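Local atomic coordinates of kelch domain-containing protein (Colletotrichum graminicola M1.001, PDB entry 5C86), a protein that probably oxidises alcohols at a copper site, as a fungal alcohol oxidase of the galactose oxidase and glyoxal oxidase family (AA5). Residues L190-W200 with L257-V268. Residues are numbered along the deposited sequence; the frame is centred on the assembly and turned at random. Where two conformers were deposited one is given.
Sequences LQAGPSKKMNW and LTLGEPGQAVQV
Two neighbouring four-stranded blades of the kelch beta-propeller meet where Trp-200, on strand 197-202, packs against the connection between strands 254-258 and 267-270. The type II turn Glu-261 to Gln-264 lies over one face of the indole and meets its N-H edge. Pro-262 CA sits almost squarely over the six-membered ring, 3.7 Å from its centroid and 4° off the normal, while Gly-263 CA lies over the five-membered ring in a second CH-pi contact. Leu-190 CD1, from the same blade as the indole, lies over the centre of the opposite face. At the rim, Trp-200 NE1 donates to Gln-264 O over 2.8 Å, with an N-H...O angle of 160° and the acceptor near the ring plane.

The remaining contacts between the two segments are largely apolar. Leu-190 CD2 meets Leu-259 CD1 at 3.8 Å, and Val-266 CG2 reaches Trp-200 CZ2 at 3.9 Å. Met-198 bends at its last torsion (chi3 -68°), bringing CE to 3.8 Å from Val-266 CB; Leu-257 CD1 touches both Met-198 SD and Ala-192 CB. Trp-184 and Lys-185 bond to the same connection. The indole's N-H bond, the one hydrogen bond between residues 190-200 and 257-268, and the contacts on its two faces probably restrict its turning.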
loop_
_atom_site.group_PDB
_atom_site.type_symbol
_atom_site.label_atom_id
_atom_site.label_comp_id
_atom_site.label_asym_id
_atom_site.label_seq_id
_atom_site.Cartn_x
_atom_site.Cartn_y
_atom_site.Cartn_z
ATOM N N LEU A 190 14.406 1.395 -4.244
ATOM C CA LEU A 190 14.731 2.560 -3.543
ATOM C C LEU A 190 14.189 2.494 -2.127
ATOM O O LEU A 190 12.960 2.313 -1.966
ATOM C CB LEU A 190 14.197 3.818 -4.194
ATOM C CG LEU A 190 14.407 5.133 -3.472
ATOM C CD1 LEU A 190 15.901 5.420 -3.418
ATOM C CD2 LEU A 190 13.676 6.288 -4.110
ATOM N N GLN A 191 15.049 2.669 -1.128
ATOM C CA GLN A 191 14.570 2.994 0.236
ATOM C C GLN A 191 14.507 4.453 0.397
ATOM O O GLN A 191 15.509 5.151 0.459
ATOM C CB GLN A 191 15.464 2.327 1.257
ATOM C CG GLN A 191 15.319 2.837 2.670
ATOM C CD GLN A 191 16.353 3.869 3.046
ATOM O OE1 GLN A 191 17.484 3.893 2.515
ATOM N NE2 GLN A 191 15.950 4.815 3.945
ATOM N N ALA A 192 13.298 5.006 0.302
ATOM C CA ALA A 192 13.016 6.408 0.281
ATOM C C ALA A 192 12.945 7.103 1.626
ATOM O O ALA A 192 12.868 8.313 1.712
ATOM C CB ALA A 192 11.760 6.682 -0.576
ATOM N N GLY A 193 13.006 6.272 2.647
ATOM C CA GLY A 193 12.822 6.711 4.015
ATOM C C GLY A 193 12.521 5.493 4.849
ATOM O O GLY A 193 12.651 4.387 4.370
ATOM N N PRO A 194 12.102 5.673 6.107
ATOM C CA PRO A 194 11.875 6.936 6.800
ATOM C C PRO A 194 13.100 7.719 7.182
ATOM O O PRO A 194 13.042 8.902 7.406
ATOM C CB PRO A 194 11.133 6.501 8.114
ATOM C CG PRO A 194 11.636 5.095 8.320
ATOM C CD PRO A 194 11.674 4.529 6.920
ATOM N N SER A 195 14.231 7.026 7.290
ATOM C CA SER A 195 15.491 7.797 7.526
ATOM C C SER A 195 15.583 8.888 6.456
ATOM O O SER A 195 15.228 8.688 5.309
ATOM C CB SER A 195 16.674 6.874 7.325
ATOM O OG SER A 195 17.898 7.598 7.477
ATOM N N LYS A 196 16.190 10.003 6.811
ATOM C CA LYS A 196 16.439 11.069 5.902
ATOM C C LYS A 196 17.490 10.675 4.869
ATOM O O LYS A 196 17.540 11.316 3.808
ATOM C CB LYS A 196 16.877 12.375 6.638
ATOM C CG LYS A 196 18.181 12.262 7.355
ATOM C CD LYS A 196 18.244 13.440 8.328
ATOM C CE LYS A 196 19.464 13.481 9.167
ATOM N NZ LYS A 196 19.172 14.507 10.240
ATOM N N LYS A 197 18.295 9.661 5.133
ATOM C CA LYS A 197 19.237 9.086 4.183
ATOM C C LYS A 197 18.551 8.026 3.338
ATOM O O LYS A 197 18.157 6.971 3.864
ATOM C CB LYS A 197 20.394 8.426 4.914
ATOM C CG LYS A 197 21.279 9.469 5.570
ATOM C CD LYS A 197 22.386 8.838 6.384
ATOM C CE LYS A 197 21.975 8.438 7.774
ATOM N NZ LYS A 197 22.525 7.092 8.149
ATOM N N MET A 198 18.365 8.331 2.042
ATOM C CA MET A 198 17.797 7.376 1.094
ATOM C C MET A 198 18.889 6.536 0.444
ATOM O O MET A 198 19.995 7.043 0.238
ATOM C CB MET A 198 17.032 8.122 0.006
ATOM C CG MET A 198 16.063 9.165 0.550
ATOM S SD MET A 198 14.970 9.904 -0.671
ATOM C CE MET A 198 16.113 10.852 -1.670
ATOM N N ASN A 199 18.574 5.328 0.054
ATOM C CA ASN A 199 19.567 4.358 -0.459
ATOM C C ASN A 199 18.964 3.540 -1.550
ATOM O O ASN A 199 17.819 3.057 -1.434
ATOM C CB ASN A 199 20.009 3.459 0.621
ATOM C CG ASN A 199 20.842 4.188 1.685
ATOM O OD1 ASN A 199 22.056 4.420 1.478
ATOM N ND2 ASN A 199 20.222 4.630 2.734
ATOM N N TRP A 200 19.758 3.298 -2.594
ATOM C CA TRP A 200 19.419 2.297 -3.548
ATOM C C TRP A 200 19.913 0.934 -3.160
ATOM O O TRP A 200 21.005 0.842 -2.625
ATOM C CB TRP A 200 20.060 2.656 -4.899
ATOM C CG TRP A 200 19.496 3.773 -5.597
ATOM C CD1 TRP A 200 19.995 5.021 -5.711
ATOM C CD2 TRP A 200 18.243 3.771 -6.329
ATOM N NE1 TRP A 200 19.179 5.796 -6.491
ATOM C CE2 TRP A 200 18.097 5.036 -6.867
ATOM C CE3 TRP A 200 17.260 2.809 -6.578
ATOM C CZ2 TRP A 200 16.970 5.417 -7.604
ATOM C CZ3 TRP A 200 16.146 3.206 -7.355
ATOM C CH2 TRP A 200 16.046 4.479 -7.847
ATOM N N LEU A 257 9.524 13.154 -4.715
ATOM C CA LEU A 257 10.771 12.533 -5.145
ATOM C C LEU A 257 10.631 12.176 -6.586
ATOM O O LEU A 257 9.529 11.688 -7.027
ATOM C CB LEU A 257 11.077 11.255 -4.364
ATOM C CG LEU A 257 10.911 11.253 -2.862
ATOM C CD1 LEU A 257 11.452 9.981 -2.238
ATOM C CD2 LEU A 257 11.290 12.434 -2.086
ATOM N N THR A 258 11.702 12.398 -7.412
ATOM C CA THR A 258 11.649 12.009 -8.807
ATOM C C THR A 258 12.821 11.108 -9.067
ATOM O O THR A 258 13.957 11.521 -8.850
ATOM C CB THR A 258 11.699 13.263 -9.747
ATOM O OG1 THR A 258 10.639 14.184 -9.463
ATOM C CG2 THR A 258 11.575 12.839 -11.193
ATOM N N LEU A 259 12.573 9.884 -9.495
ATOM C CA LEU A 259 13.543 8.839 -9.693
ATOM C C LEU A 259 14.011 8.950 -11.100
ATOM O O LEU A 259 13.197 9.080 -12.002
ATOM C CB LEU A 259 12.942 7.436 -9.461
ATOM C CG LEU A 259 12.862 7.023 -7.957
ATOM C CD1 LEU A 259 12.077 8.003 -7.123
ATOM C CD2 LEU A 259 12.225 5.671 -7.881
ATOM N N GLY A 260 15.337 8.871 -11.269
ATOM C CA GLY A 260 15.879 8.728 -12.592
ATOM C C GLY A 260 16.328 7.296 -12.721
ATOM O O GLY A 260 15.499 6.388 -12.726
ATOM N N GLU A 261 17.618 7.086 -12.912
ATOM C CA GLU A 261 18.139 5.745 -13.057
ATOM C C GLU A 261 18.549 5.190 -11.671
ATOM O O GLU A 261 18.882 5.930 -10.805
ATOM C CB GLU A 261 19.290 5.679 -14.083
ATOM C CG GLU A 261 18.838 5.864 -15.551
ATOM C CD GLU A 261 17.711 4.937 -16.032
ATOM O OE1 GLU A 261 17.825 3.716 -15.871
ATOM O OE2 GLU A 261 16.691 5.428 -16.624
ATOM N N PRO A 262 18.482 3.885 -11.468
ATOM C CA PRO A 262 18.949 3.339 -10.220
ATOM C C PRO A 262 20.395 3.674 -10.034
ATOM O O PRO A 262 21.136 3.781 -11.019
ATOM C CB PRO A 262 18.771 1.825 -10.345
ATOM C CG PRO A 262 18.192 1.589 -11.685
ATOM C CD PRO A 262 18.065 2.840 -12.410
ATOM N N GLY A 263 20.781 3.855 -8.788
ATOM C CA GLY A 263 22.118 4.328 -8.437
ATOM C C GLY A 263 22.362 5.824 -8.523
ATOM O O GLY A 263 23.351 6.277 -8.039
ATOM N N GLN A 264 21.511 6.605 -9.172
ATOM C CA GLN A 264 21.727 8.008 -9.368
ATOM C C GLN A 264 20.918 8.792 -8.321
ATOM O O GLN A 264 19.987 8.228 -7.686
ATOM C CB GLN A 264 21.339 8.440 -10.793
ATOM C CG GLN A 264 22.090 7.735 -11.916
ATOM C CD GLN A 264 23.615 7.894 -11.853
ATOM O OE1 GLN A 264 24.147 8.884 -11.358
ATOM N NE2 GLN A 264 24.316 6.907 -12.376
ATOM N N ALA A 265 21.341 10.003 -8.055
ATOM C CA ALA A 265 20.695 10.821 -7.023
ATOM C C ALA A 265 19.177 10.909 -7.328
ATOM O O ALA A 265 18.759 10.948 -8.476
ATOM C CB ALA A 265 21.285 12.219 -6.984
ATOM N N VAL A 266 18.373 10.907 -6.261
ATOM C CA VAL A 266 16.962 11.159 -6.409
ATOM C C VAL A 266 16.707 12.618 -6.169
ATOM O O VAL A 266 17.145 13.173 -5.172
ATOM C CB VAL A 266 16.210 10.260 -5.408
ATOM C CG1 VAL A 266 14.720 10.610 -5.414
ATOM C CG2 VAL A 266 16.485 8.816 -5.700
ATOM N N GLN A 267 15.938 13.223 -7.050
ATOM C CA GLN A 267 15.613 14.631 -6.953
ATOM C C GLN A 267 14.468 14.822 -5.957
ATOM O O GLN A 267 13.525 13.995 -5.933
ATOM C CB GLN A 267 15.315 15.219 -8.333
ATOM C CG GLN A 267 16.531 15.075 -9.296
ATOM C CD GLN A 267 17.801 15.793 -8.840
ATOM O OE1 GLN A 267 17.749 16.743 -8.043
ATOM N NE2 GLN A 267 18.955 15.360 -9.349
ATOM N N VAL A 268 14.589 15.811 -5.108
ATOM C CA VAL A 268 13.600 16.067 -4.049
ATOM C C VAL A 268 13.079 17.479 -4.101
ATOM O O VAL A 268 13.869 18.443 -4.054
ATOM C CB VAL A 268 14.209 15.780 -2.652
ATOM C CG1 VAL A 268 13.207 15.964 -1.512
ATOM C CG2 VAL A 268 14.833 14.395 -2.613
#